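Cif (Cell cycle inhibiting factor) (Escherichia coli, PDB 3EFY) is the C-terminal part of a secreted effector that probably deamidates a glutamine of host NEDD8, inactivating cullin-RING ubiquitin ligases and so inhibiting the host cell cycle. Local coordinates at residues C79-Y85 with A107-L113; K53-L57 with I69-P73; M123-T128 with N150-Q154; D115-Y119 with Q132-F137. All coordinates share one frame; numbering follows the deposited sequence.

Contact 1: residues C79-Y85 with A107-L113; sequences CRPAFLY and ALTPILL
Ala82 and Ile111 pair as an antiparallel hydrogen-bonded couple, exchanging two backbone bonds that fix the short strand 111-112 along strand 81-85. Ala82 N donates to Ile111 O at 2.9 Å, and Ile111 N returns the bond to Ala82 O at 2.8 Å. A third bond, from Leu113 N to Arg80 O (3.0 Å), carries the pairing on to the first residue of the helix that follows Leu112, its N-cap. The close-packed side belongs to Ala82, Ile111 and Leu113. With chi1 at 64°, Ile111 holds CG1 between its own backbone N and carbonyl carbon, and this branch lies 3.4 Å from Ala82 O; the methyl of Ala82 faces CB of Leu113. Beyond them, Leu84 takes this side close to the probable active-site residues Gln86 and His66.

The other side is looser and more open. Here Pro110 lies alongside Phe83, pointing the same way, and its CB makes an off-centre CH-pi contact 4.1 Å from the Phe83 ring centroid. Two carbonyl oxygens, those of Ala107 and Leu108, come up to the ring's edge in its plane. Further out, Leu112 CD2 rests on Cys79 at the exposed margin.

Past Phe83, strand 81-85 faces the 3-10 turn and loop of 107-110, and a water takes over: it accepts from Leu84 N at 3.1 Å and donates to the carbonyl oxygens of Ala107 and Thr109. The chemistry implies an edge secured directly by just three backbone bonds, with solvent completing the polar pairing where the chain turns out of the 3-10 segment.

Contact 2: residues K53-L57 with I69-P73; sequences KSFVL and IVDIP
Val56 CG2 and Ile69 CG2 meet at 3.4 Å, tighter than usual for two methyl carbons, as the side chains slant across each other. Both methyls stand anti to their backbone nitrogens (that of Ile69 because chi1 is -58°), which brings them together diagonally across the strands. On the reverse face Leu57 packs against Val70, CB to CB at 4.2 Å, and next along that face Phe55 sits beside Ile72, although its ring swings away from the partner strand.

Between the two faces run four backbone hydrogen bonds. Phe55 and Ile72 exchange one pair, Leu57 and Val70 the other, and Val56 with Asp71 forms the non-hydrogen-bonded couple between them. The segment axes are 4.7 Å apart and 172° from parallel, a regular antiparallel hairpin. CA-H...O contacts add to the pairing, among them Ile69 CA to Leu57 O at 3.3 Å.

Asp71 is a buried polar group on the Val56 face, and each of its carboxylate oxygens is taken by a tyrosine hydroxyl: OD2 by Tyr85 and OD1 by Tyr166. At the Ser54 and Pro73 end, Ser54 OG bonds to Tyr166 O.

The hairpin occupies the middle of the five-stranded antiparallel sheet: strand 159-166 flanks 54-57, strand 81-85 flanks 69-72, and helix 10-22, which carries the probable active-site Cys10, lies over the Val56 and Ile69 face through Met18 and Leu22.

Contact 3: residues M123-T128 with N150-Q154; sequences MSQNKT and NIQYQ
Ser124 O receives the hydroxyl of Tyr153 in a long hydrogen bond, OH to O 3.3 Å, with the donor well above the carbonyl plane. The same oxygen also lies at the ring's edge, in its plane, 3.4 Å from Tyr153 CE1.

The ring's face is taken by Asn126. Its CB sits over the centre, 3.4 Å from the centroid and 7° off the normal, a CH-pi contact, while the side-chain amide continues across the ring nearly parallel to it, the planes only 7° apart. Asn126 CG lies above the CD2-CG bond of the ring and OD1 ends 3.3 Å from Tyr153 CB. Tyr153 carries its ring anti to its backbone nitrogen, chi1 180°, which points it at Asn126.

Asn126 owes its place to the helix end. With positive phi it is the C-prime residue of a Schellman motif that closes helix 113-124, its N bonded to Met123 O. Further along, Thr128 CG2 presses on Ile151 CD1 at 3.3 Å, tighter than usual for such carbons, and Met123 SD lies more loosely beside Ile151 CG2.

At this surface, far from the chain's centre, the loop before strand 159-166 is held to the helix end chiefly by stacking and apolar touch; the single long hydrogen bond adds direction, and probably only modest strength.

Contact 4: residues D115-Y119 with Q132-F137; sequences DICNY and QIATLF
Tyr119 is the knob of this interface: its side chain drops into the hollow formed by Gln132, Ile133, Leu136 and Phe137 on the facing helix. Each wall meets a different part of it. Leu136 pushes CD1 against the root of the side chain, 3.4 Å from Tyr119 CB, and Ile133 CG1 approaches CE1 at 3.9 Å. Phe137 brings its edge onto one ring face in a T-shaped stack, with centroids 5.3 Å apart and planes at 71°; its CE2 stands over the outer part of that face, above CE2 and CZ. The Gln132 amide completes the hollow, perpendicular to the tyrosine ring, with OE1 near the ring's edge.

Knobs-into-holes packing of this kind joins two consecutive helices, 113-124 and 130-137, an obliquely antiparallel helical hairpin that crosses at -136°, with segment axes 10.8 Å apart. Beyond Tyr119 the next bump is Ile116, whose CG1 branch leaves anti to the backbone nitrogen (chi1 -176°) and carries CD1 into the notch between Leu136 CD1, at 3.8 Å, and Phe137 CZ. This notch leads inward to Leu84, and Phe137 lies close to the probable active-site residues Gln86 and His66, its carbonyl oxygen accepting from Gln86 NE2.

Toward the exposed rim the fit turns polar. An extended Gln132 chain reaches across so that NE2 gives a weak, bent hydrogen bond to Asn118 OD1 (2.8 Å) and another to a water, which in turn donates to Asp115 O. At the opposite end of the knob, the hydroxyl of Tyr119 bonds to Asp61.

From the N terminus, contact 2 comes first, closing the hairpin of strands 54-61 and 66-72. Contact 1 follows in series: strand 81-85 lies beside strand 66-72, and a loop holding helix 99-103 returns to set strand 111-112 at the sheet's edge. Helix 113-124 starts there and serves both remaining contacts. Contact 4 folds it onto helix 130-137, and contact 3 brings the later loop 150-154 back to the C-terminal end of helix 113-124; the segments of these two alternate, so they cross. Contacts 1 and 4 meet where Leu84 and Ile111 touch Ile116, joining sheet to helices, while contact 3 lies about 12 Å from contact 1 at nearest atoms.

Contact 1: residues C79-Y85 with A107-L113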
loop_
_atom_site.group_PDB
_atom_site.type_symbol
_atom_site.label_atom_id
_atom_site.label_comp_id
_atom_site.label_asym_id
_atom_site.label_seq_id
_atom_site.Cartn_x
_atom_site.Cartn_y
_atom_site.Cartn_z
ATOM N N CYS A 79 19.921 -19.853 -16.894
ATOM C CA CYS A 79 19.735 -20.137 -15.456
ATOM C C CYS A 79 19.458 -18.858 -14.646
ATOM O O CYS A 79 20.028 -18.624 -13.554
ATOM C CB CYS A 79 20.920 -20.914 -14.872
ATOM S SG CYS A 79 21.156 -22.553 -15.692
ATOM N N ARG A 80 18.543 -18.053 -15.175
ATOM C CA ARG A 80 18.171 -16.814 -14.542
ATOM C C ARG A 80 17.564 -17.057 -13.160
ATOM O O ARG A 80 16.676 -17.895 -13.049
ATOM C CB ARG A 80 17.152 -16.085 -15.389
ATOM C CG ARG A 80 16.996 -14.652 -14.974
ATOM C CD ARG A 80 16.419 -13.782 -16.042
ATOM N NE ARG A 80 16.247 -12.402 -15.626
ATOM C CZ ARG A 80 15.925 -11.384 -16.451
ATOM N NH1 ARG A 80 15.752 -11.599 -17.746
ATOM N NH2 ARG A 80 15.769 -10.184 -15.979
ATOM N N PRO A 81 18.037 -16.352 -12.132
ATOM C CA PRO A 81 17.437 -16.540 -10.794
ATOM C C PRO A 81 16.070 -15.856 -10.633
ATOM O O PRO A 81 15.711 -14.935 -11.364
ATOM C CB PRO A 81 18.438 -15.906 -9.840
ATOM C CG PRO A 81 19.606 -15.480 -10.689
ATOM C CD PRO A 81 19.270 -15.552 -12.097
ATOM N N ALA A 82 15.305 -16.351 -9.663
ATOM C CA ALA A 82 14.044 -15.708 -9.301
ATOM C C ALA A 82 13.813 -15.928 -7.807
ATOM O O ALA A 82 14.485 -16.763 -7.194
ATOM C CB ALA A 82 12.923 -16.317 -10.121
ATOM N N PHE A 83 12.822 -15.234 -7.241
ATOM C CA PHE A 83 12.424 -15.422 -5.859
ATOM C C PHE A 83 10.924 -15.672 -5.875
ATOM O O PHE A 83 10.204 -15.099 -6.693
ATOM C CB PHE A 83 12.769 -14.224 -5.037
ATOM C CG PHE A 83 14.272 -13.968 -4.953
ATOM C CD1 PHE A 83 15.002 -14.463 -3.891
ATOM C CD2 PHE A 83 14.916 -13.232 -5.927
ATOM C CE1 PHE A 83 16.374 -14.239 -3.800
ATOM C CE2 PHE A 83 16.312 -13.013 -5.847
ATOM C CZ PHE A 83 17.015 -13.521 -4.781
ATOM N N LEU A 84 10.453 -16.488 -4.959
ATOM C CA LEU A 84 9.003 -16.777 -4.828
ATOM C C LEU A 84 8.513 -16.260 -3.483
ATOM O O LEU A 84 9.080 -16.567 -2.442
ATOM C CB LEU A 84 8.772 -18.272 -4.908
ATOM C CG LEU A 84 7.309 -18.706 -5.180
ATOM C CD1 LEU A 84 7.281 -19.969 -6.099
ATOM C CD2 LEU A 84 6.763 -18.920 -3.870
ATOM N N TYR A 85 7.419 -15.483 -3.498
ATOM C CA TYR A 85 6.807 -14.914 -2.323
ATOM C C TYR A 85 5.336 -15.404 -2.262
ATOM O O TYR A 85 4.630 -15.408 -3.257
ATOM C CB TYR A 85 6.795 -13.373 -2.291
ATOM C CG TYR A 85 8.120 -12.742 -2.712
ATOM C CD1 TYR A 85 9.313 -13.194 -2.201
ATOM C CD2 TYR A 85 8.139 -11.714 -3.657
ATOM C CE1 TYR A 85 10.540 -12.595 -2.590
ATOM C CE2 TYR A 85 9.336 -11.136 -4.035
ATOM C CZ TYR A 85 10.523 -11.610 -3.523
ATOM O OH TYR A 85 11.750 -11.059 -3.938
ATOM N N ALA A 107 12.082 -18.089 1.566
ATOM C CA ALA A 107 12.005 -17.110 0.487
ATOM C C ALA A 107 13.322 -16.405 0.183
ATOM O O ALA A 107 13.488 -16.002 -0.928
ATOM C CB ALA A 107 10.955 -16.029 0.782
ATOM N N LEU A 108 14.250 -16.282 1.136
ATOM C CA LEU A 108 15.443 -15.490 0.810
ATOM C C LEU A 108 16.493 -16.223 -0.001
ATOM O O LEU A 108 17.414 -15.603 -0.541
ATOM C CB LEU A 108 16.046 -14.793 2.027
ATOM C CG LEU A 108 15.184 -13.613 2.504
ATOM C CD1 LEU A 108 15.891 -12.908 3.593
ATOM C CD2 LEU A 108 14.797 -12.634 1.399
ATOM N N THR A 109 16.300 -17.520 -0.178
ATOM C CA THR A 109 17.132 -18.272 -1.121
ATOM C C THR A 109 16.564 -18.205 -2.532
ATOM O O THR A 109 15.413 -18.613 -2.747
ATOM C CB THR A 109 17.228 -19.710 -0.639
ATOM O OG1 THR A 109 17.910 -19.686 0.635
ATOM C CG2 THR A 109 18.066 -20.587 -1.591
ATOM N N PRO A 110 17.357 -17.746 -3.508
ATOM C CA PRO A 110 16.859 -17.755 -4.876
ATOM C C PRO A 110 16.628 -19.141 -5.443
ATOM O O PRO A 110 17.282 -20.155 -5.033
ATOM C CB PRO A 110 17.962 -17.060 -5.657
ATOM C CG PRO A 110 19.159 -17.314 -4.926
ATOM C CD PRO A 110 18.764 -17.319 -3.469
ATOM N N ILE A 111 15.678 -19.197 -6.359
ATOM C CA ILE A 111 15.380 -20.385 -7.123
ATOM C C ILE A 111 15.744 -20.124 -8.577
ATOM O O ILE A 111 16.216 -19.026 -8.879
ATOM C CB ILE A 111 13.910 -20.835 -6.990
ATOM C CG1 ILE A 111 12.980 -19.776 -7.578
ATOM C CG2 ILE A 111 13.614 -21.148 -5.498
ATOM C CD1 ILE A 111 11.500 -20.231 -7.712
ATOM N N LEU A 112 15.618 -21.130 -9.423
ATOM C CA LEU A 112 15.813 -20.962 -10.876
ATOM C C LEU A 112 14.457 -20.683 -11.501
ATOM O O LEU A 112 13.477 -21.426 -11.301
ATOM C CB LEU A 112 16.411 -22.194 -11.529
ATOM C CG LEU A 112 17.858 -22.538 -11.112
ATOM C CD1 LEU A 112 18.316 -23.855 -11.802
ATOM C CD2 LEU A 112 18.781 -21.382 -11.432
ATOM N N LEU A 113 14.391 -19.609 -12.267
ATOM C CA LEU A 113 13.203 -19.336 -13.038
ATOM C C LEU A 113 12.779 -20.520 -13.879
ATOM O O LEU A 113 11.602 -20.829 -13.984
ATOM C CB LEU A 113 13.425 -18.075 -13.896
ATOM C CG LEU A 113 12.257 -17.634 -14.775
ATOM C CD1 LEU A 113 10.994 -17.327 -13.932
ATOM C CD2 LEU A 113 12.646 -16.357 -15.544
HETATM O O HOH W 1 12.827 -17.437 -3.231
#

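Contact 2: residues K53-L57 with I69-P73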
loop_
_atom_site.group_PDB
_atom_site.type_symbol
_atom_site.label_atom_id
_atom_site.label_comp_id
_atom_site.label_asym_id
_atom_site.label_seq_id
_atom_site.Cartn_x
_atom_site.Cartn_y
_atom_site.Cartn_z
ATOM N N LYS A 53 16.446 -5.608 -17.230
ATOM C CA LYS A 53 15.275 -5.112 -16.495
ATOM C C LYS A 53 14.851 -6.179 -15.480
ATOM O O LYS A 53 15.141 -7.350 -15.651
ATOM C CB LYS A 53 14.151 -4.851 -17.473
ATOM C CG LYS A 53 14.396 -3.665 -18.483
ATOM C CD LYS A 53 13.253 -3.628 -19.476
ATOM C CE LYS A 53 13.461 -2.740 -20.723
ATOM N NZ LYS A 53 12.278 -2.867 -21.683
ATOM N N SER A 54 14.145 -5.733 -14.456
ATOM C CA SER A 54 13.561 -6.606 -13.445
ATOM C C SER A 54 12.034 -6.651 -13.591
ATOM O O SER A 54 11.406 -5.659 -13.967
ATOM C CB SER A 54 13.968 -6.150 -12.067
ATOM O OG SER A 54 13.738 -4.793 -11.863
ATOM N N PHE A 55 11.443 -7.797 -13.262
ATOM C CA PHE A 55 9.999 -7.992 -13.461
ATOM C C PHE A 55 9.400 -8.715 -12.287
ATOM O O PHE A 55 10.065 -9.483 -11.599
ATOM C CB PHE A 55 9.735 -8.872 -14.687
ATOM C CG PHE A 55 10.193 -8.252 -15.976
ATOM C CD1 PHE A 55 9.306 -7.513 -16.741
ATOM C CD2 PHE A 55 11.502 -8.423 -16.412
ATOM C CE1 PHE A 55 9.728 -6.918 -17.961
ATOM C CE2 PHE A 55 11.938 -7.858 -17.607
ATOM C CZ PHE A 55 11.041 -7.099 -18.380
ATOM N N VAL A 56 8.133 -8.429 -12.062
ATOM C CA VAL A 56 7.343 -9.190 -11.081
ATOM C C VAL A 56 6.177 -9.861 -11.794
ATOM O O VAL A 56 5.507 -9.236 -12.642
ATOM C CB VAL A 56 6.931 -8.257 -9.923
ATOM C CG1 VAL A 56 6.101 -7.007 -10.331
ATOM C CG2 VAL A 56 6.271 -9.044 -8.885
ATOM N N LEU A 57 5.947 -11.121 -11.460
ATOM C CA LEU A 57 4.951 -11.964 -12.045
ATOM C C LEU A 57 3.960 -12.406 -10.987
ATOM O O LEU A 57 4.345 -13.097 -9.997
ATOM C CB LEU A 57 5.605 -13.181 -12.678
ATOM C CG LEU A 57 4.751 -14.234 -13.324
ATOM C CD1 LEU A 57 4.133 -13.722 -14.658
ATOM C CD2 LEU A 57 5.609 -15.491 -13.619
ATOM N N ILE A 69 3.732 -14.802 -5.971
ATOM C CA ILE A 69 4.536 -13.810 -6.747
ATOM C C ILE A 69 5.873 -14.444 -7.108
ATOM O O ILE A 69 6.508 -15.054 -6.245
ATOM C CB ILE A 69 4.787 -12.578 -5.942
ATOM C CG1 ILE A 69 3.495 -11.873 -5.461
ATOM C CG2 ILE A 69 5.640 -11.589 -6.771
ATOM C CD1 ILE A 69 2.534 -11.541 -6.585
ATOM N N VAL A 70 6.327 -14.256 -8.353
ATOM C CA VAL A 70 7.684 -14.618 -8.779
ATOM C C VAL A 70 8.377 -13.315 -9.162
ATOM O O VAL A 70 7.865 -12.540 -9.991
ATOM C CB VAL A 70 7.663 -15.566 -9.909
ATOM C CG1 VAL A 70 9.127 -15.901 -10.357
ATOM C CG2 VAL A 70 6.939 -16.860 -9.527
ATOM N N ASP A 71 9.477 -13.050 -8.460
ATOM C CA ASP A 71 10.280 -11.819 -8.612
ATOM C C ASP A 71 11.472 -12.266 -9.488
ATOM O O ASP A 71 12.227 -13.191 -9.091
ATOM C CB ASP A 71 10.668 -11.322 -7.226
ATOM C CG ASP A 71 11.624 -10.121 -7.223
ATOM O OD1 ASP A 71 12.030 -9.665 -8.314
ATOM O OD2 ASP A 71 11.948 -9.624 -6.112
ATOM N N ILE A 72 11.651 -11.583 -10.634
ATOM C CA ILE A 72 12.696 -11.860 -11.594
ATOM C C ILE A 72 13.654 -10.648 -11.678
ATOM O O ILE A 72 13.419 -9.736 -12.447
ATOM C CB ILE A 72 12.149 -12.225 -12.969
ATOM C CG1 ILE A 72 11.123 -13.370 -12.898
ATOM C CG2 ILE A 72 13.303 -12.632 -13.932
ATOM C CD1 ILE A 72 10.255 -13.469 -14.117
ATOM N N PRO A 73 14.727 -10.650 -10.876
ATOM C CA PRO A 73 15.640 -9.505 -10.961
ATOM C C PRO A 73 16.372 -9.435 -12.304
ATOM O O PRO A 73 16.337 -10.374 -13.103
ATOM C CB PRO A 73 16.641 -9.773 -9.847
ATOM C CG PRO A 73 15.845 -10.604 -8.844
ATOM C CD PRO A 73 15.054 -11.499 -9.701
#

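Contact 3: residues M123-T128 with N150-Q154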
loop_
_atom_site.group_PDB
_atom_site.type_symbol
_atom_site.label_atom_id
_atom_site.label_comp_id
_atom_site.label_asym_id
_atom_site.label_seq_id
_atom_site.Cartn_x
_atom_site.Cartn_y
_atom_site.Cartn_z
ATOM N N MET A 123 2.104 -28.815 -14.563
ATOM C CA MET A 123 0.763 -28.684 -14.016
ATOM C C MET A 123 -0.273 -28.396 -15.101
ATOM O O MET A 123 -1.399 -28.896 -15.054
ATOM C CB MET A 123 0.747 -27.613 -12.914
ATOM C CG MET A 123 -0.541 -27.373 -12.213
ATOM S SD MET A 123 -1.001 -28.824 -11.192
ATOM C CE MET A 123 0.613 -29.371 -10.765
ATOM N N SER A 124 0.102 -27.626 -16.116
ATOM C CA SER A 124 -0.837 -27.296 -17.191
ATOM C C SER A 124 -1.216 -28.528 -18.019
ATOM O O SER A 124 -2.252 -28.532 -18.641
ATOM C CB SER A 124 -0.288 -26.200 -18.114
ATOM O OG SER A 124 0.892 -26.605 -18.734
ATOM N N GLN A 125 -0.387 -29.557 -17.976
ATOM C CA GLN A 125 -0.609 -30.816 -18.681
ATOM C C GLN A 125 -1.097 -31.923 -17.732
ATOM O O GLN A 125 -1.075 -33.108 -18.100
ATOM C CB GLN A 125 0.688 -31.262 -19.315
ATOM C CG GLN A 125 1.177 -30.366 -20.435
ATOM C CD GLN A 125 2.543 -30.751 -20.897
ATOM O OE1 GLN A 125 3.540 -30.135 -20.516
ATOM N NE2 GLN A 125 2.617 -31.792 -21.712
ATOM N N ASN A 126 -1.502 -31.533 -16.531
ATOM C CA ASN A 126 -1.962 -32.449 -15.479
ATOM C C ASN A 126 -0.936 -33.509 -15.094
ATOM O O ASN A 126 -1.308 -34.639 -14.768
ATOM C CB ASN A 126 -3.298 -33.109 -15.877
ATOM C CG ASN A 126 -4.081 -33.679 -14.671
ATOM O OD1 ASN A 126 -4.013 -33.164 -13.534
ATOM N ND2 ASN A 126 -4.844 -34.750 -14.928
ATOM N N LYS A 127 0.348 -33.163 -15.109
ATOM C CA LYS A 127 1.371 -34.098 -14.693
ATOM C C LYS A 127 1.850 -33.659 -13.319
ATOM O O LYS A 127 2.871 -32.988 -13.196
ATOM C CB LYS A 127 2.510 -34.167 -15.708
ATOM C CG LYS A 127 2.035 -34.378 -17.139
ATOM C CD LYS A 127 3.174 -34.719 -18.103
ATOM C CE LYS A 127 2.882 -34.291 -19.546
ATOM N NZ LYS A 127 1.858 -35.137 -20.273
ATOM N N THR A 128 1.082 -34.005 -12.283
ATOM C CA THR A 128 1.428 -33.597 -10.927
ATOM C C THR A 128 2.725 -34.281 -10.536
ATOM O O THR A 128 2.957 -35.437 -10.868
ATOM C CB THR A 128 0.328 -33.936 -9.898
ATOM O OG1 THR A 128 0.164 -35.353 -9.843
ATOM C CG2 THR A 128 -1.001 -33.281 -10.272
ATOM N N ASN A 150 -6.543 -32.340 -3.371
ATOM C CA ASN A 150 -7.094 -31.023 -3.554
ATOM C C ASN A 150 -6.634 -30.296 -4.837
ATOM O O ASN A 150 -7.080 -29.187 -5.077
ATOM C CB ASN A 150 -6.843 -30.189 -2.321
ATOM C CG ASN A 150 -7.556 -30.767 -1.110
ATOM O OD1 ASN A 150 -8.643 -31.358 -1.268
ATOM N ND2 ASN A 150 -6.964 -30.632 0.063
ATOM N N ILE A 151 -5.845 -30.954 -5.659
ATOM C CA ILE A 151 -5.572 -30.433 -7.011
ATOM C C ILE A 151 -6.895 -30.319 -7.780
ATOM O O ILE A 151 -7.756 -31.238 -7.733
ATOM C CB ILE A 151 -4.526 -31.278 -7.749
ATOM C CG1 ILE A 151 -3.189 -31.215 -7.023
ATOM C CG2 ILE A 151 -4.367 -30.794 -9.220
ATOM C CD1 ILE A 151 -2.213 -32.270 -7.394
ATOM N N GLN A 152 -7.107 -29.181 -8.432
ATOM C CA GLN A 152 -8.312 -28.917 -9.215
ATOM C C GLN A 152 -7.911 -28.688 -10.663
ATOM O O GLN A 152 -8.108 -27.608 -11.166
ATOM C CB GLN A 152 -9.068 -27.662 -8.768
ATOM C CG GLN A 152 -8.986 -27.255 -7.317
ATOM C CD GLN A 152 -10.141 -27.747 -6.462
ATOM O OE1 GLN A 152 -9.931 -28.248 -5.352
ATOM N NE2 GLN A 152 -11.364 -27.584 -6.955
ATOM N N TYR A 153 -7.370 -29.696 -11.326
ATOM C CA TYR A 153 -7.048 -29.566 -12.741
ATOM C C TYR A 153 -8.317 -29.364 -13.593
ATOM O O TYR A 153 -9.308 -30.089 -13.454
ATOM C CB TYR A 153 -6.245 -30.773 -13.233
ATOM C CG TYR A 153 -5.883 -30.707 -14.695
ATOM C CD1 TYR A 153 -4.933 -29.794 -15.156
ATOM C CD2 TYR A 153 -6.495 -31.547 -15.628
ATOM C CE1 TYR A 153 -4.601 -29.715 -16.498
ATOM C CE2 TYR A 153 -6.156 -31.487 -16.983
ATOM C CZ TYR A 153 -5.214 -30.565 -17.414
ATOM O OH TYR A 153 -4.877 -30.495 -18.752
ATOM N N GLN A 154 -8.280 -28.344 -14.450
ATOM C CA GLN A 154 -9.293 -28.131 -15.496
ATOM C C GLN A 154 -8.612 -28.316 -16.873
ATOM O O GLN A 154 -7.382 -28.246 -16.974
ATOM C CB GLN A 154 -9.991 -26.760 -15.318
ATOM C CG GLN A 154 -9.113 -25.567 -14.781
ATOM C CD GLN A 154 -8.961 -25.494 -13.212
ATOM O OE1 GLN A 154 -9.914 -25.787 -12.463
ATOM N NE2 GLN A 154 -7.766 -25.080 -12.732
#

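Contact 4: residues D115-Y119 with Q132-F137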
loop_
_atom_site.group_PDB
_atom_site.type_symbol
_atom_site.label_atom_id
_atom_site.label_comp_id
_atom_site.label_asym_id
_atom_site.label_seq_id
_atom_site.Cartn_x
_atom_site.Cartn_y
_atom_site.Cartn_z
ATOM N N ASP A 115 12.991 -23.628 -13.155
ATOM C CA ASP A 115 12.363 -24.676 -12.331
ATOM C C ASP A 115 10.876 -24.345 -12.090
ATOM O O ASP A 115 10.014 -25.254 -12.145
ATOM C CB ASP A 115 13.077 -24.866 -11.021
ATOM C CG ASP A 115 14.394 -25.653 -11.177
ATOM O OD1 ASP A 115 14.539 -26.368 -12.189
ATOM O OD2 ASP A 115 15.244 -25.537 -10.276
ATOM N N ILE A 116 10.576 -23.078 -11.827
ATOM C CA ILE A 116 9.153 -22.721 -11.592
ATOM C C ILE A 116 8.389 -22.782 -12.932
ATOM O O ILE A 116 7.253 -23.209 -12.985
ATOM C CB ILE A 116 8.967 -21.387 -10.787
ATOM C CG1 ILE A 116 7.480 -21.131 -10.497
ATOM C CG2 ILE A 116 9.538 -20.213 -11.537
ATOM C CD1 ILE A 116 6.915 -21.936 -9.414
ATOM N N CYS A 117 9.036 -22.389 -14.031
ATOM C CA CYS A 117 8.468 -22.532 -15.353
ATOM C C CYS A 117 8.193 -23.990 -15.771
ATOM O O CYS A 117 7.170 -24.318 -16.383
ATOM C CB CYS A 117 9.322 -21.778 -16.379
ATOM S SG CYS A 117 9.149 -19.986 -16.130
ATOM N N ASN A 118 9.102 -24.879 -15.426
ATOM C CA ASN A 118 8.888 -26.290 -15.669
ATOM C C ASN A 118 7.664 -26.749 -14.891
ATOM O O ASN A 118 6.832 -27.488 -15.423
ATOM C CB ASN A 118 10.092 -27.104 -15.233
ATOM C CG ASN A 118 9.869 -28.621 -15.415
ATOM O OD1 ASN A 118 9.677 -29.366 -14.442
ATOM N ND2 ASN A 118 9.857 -29.075 -16.672
ATOM N N TYR A 119 7.529 -26.277 -13.655
ATOM C CA TYR A 119 6.325 -26.583 -12.857
ATOM C C TYR A 119 5.039 -26.134 -13.578
ATOM O O TYR A 119 4.063 -26.892 -13.694
ATOM C CB TYR A 119 6.427 -26.001 -11.388
ATOM C CG TYR A 119 5.092 -25.886 -10.745
ATOM C CD1 TYR A 119 4.433 -27.013 -10.265
ATOM C CD2 TYR A 119 4.393 -24.670 -10.758
ATOM C CE1 TYR A 119 3.162 -26.936 -9.777
ATOM C CE2 TYR A 119 3.123 -24.575 -10.244
ATOM C CZ TYR A 119 2.508 -25.710 -9.751
ATOM O OH TYR A 119 1.236 -25.668 -9.289
ATOM N N GLN A 132 8.046 -32.025 -6.758
ATOM C CA GLN A 132 8.238 -30.724 -7.454
ATOM C C GLN A 132 7.470 -29.621 -6.684
ATOM O O GLN A 132 8.002 -28.574 -6.362
ATOM C CB GLN A 132 7.752 -30.856 -8.871
ATOM C CG GLN A 132 7.787 -29.601 -9.670
ATOM C CD GLN A 132 7.405 -29.817 -11.116
ATOM O OE1 GLN A 132 6.341 -30.376 -11.448
ATOM N NE2 GLN A 132 8.281 -29.361 -12.000
ATOM N N ILE A 133 6.228 -29.919 -6.329
ATOM C CA ILE A 133 5.370 -28.955 -5.598
ATOM C C ILE A 133 5.913 -28.673 -4.216
ATOM O O ILE A 133 6.015 -27.532 -3.782
ATOM C CB ILE A 133 3.897 -29.456 -5.539
ATOM C CG1 ILE A 133 3.277 -29.523 -6.914
ATOM C CG2 ILE A 133 3.016 -28.575 -4.593
ATOM C CD1 ILE A 133 1.938 -30.243 -6.927
ATOM N N ALA A 134 6.318 -29.715 -3.478
ATOM C CA ALA A 134 6.910 -29.479 -2.168
ATOM C C ALA A 134 8.180 -28.688 -2.193
ATOM O O ALA A 134 8.402 -27.823 -1.343
ATOM C CB ALA A 134 7.169 -30.800 -1.438
ATOM N N THR A 135 9.038 -28.962 -3.170
ATOM C CA THR A 135 10.309 -28.245 -3.305
ATOM C C THR A 135 10.107 -26.746 -3.533
ATOM O O THR A 135 10.789 -25.932 -2.959
ATOM C CB THR A 135 11.176 -28.822 -4.400
ATOM O OG1 THR A 135 11.597 -30.143 -3.990
ATOM C CG2 THR A 135 12.421 -27.986 -4.612
ATOM N N LEU A 136 9.083 -26.421 -4.298
ATOM C CA LEU A 136 8.786 -25.011 -4.610
ATOM C C LEU A 136 7.997 -24.292 -3.507
ATOM O O LEU A 136 8.283 -23.135 -3.199
ATOM C CB LEU A 136 8.036 -24.910 -5.932
ATOM C CG LEU A 136 8.883 -25.230 -7.177
ATOM C CD1 LEU A 136 8.010 -25.462 -8.425
ATOM C CD2 LEU A 136 9.936 -24.080 -7.371
ATOM N N PHE A 137 6.989 -24.974 -2.934
ATOM C CA PHE A 137 5.968 -24.256 -2.175
ATOM C C PHE A 137 5.926 -24.555 -0.672
ATOM O O PHE A 137 5.404 -23.754 0.089
ATOM C CB PHE A 137 4.575 -24.527 -2.757
ATOM C CG PHE A 137 4.389 -24.022 -4.175
ATOM C CD1 PHE A 137 4.170 -22.673 -4.403
ATOM C CD2 PHE A 137 4.418 -24.889 -5.249
ATOM C CE1 PHE A 137 4.047 -22.196 -5.724
ATOM C CE2 PHE A 137 4.272 -24.426 -6.533
ATOM C CZ PHE A 137 4.099 -23.068 -6.765
HETATM O O HOH W 2 10.273 -27.744 -11.146
#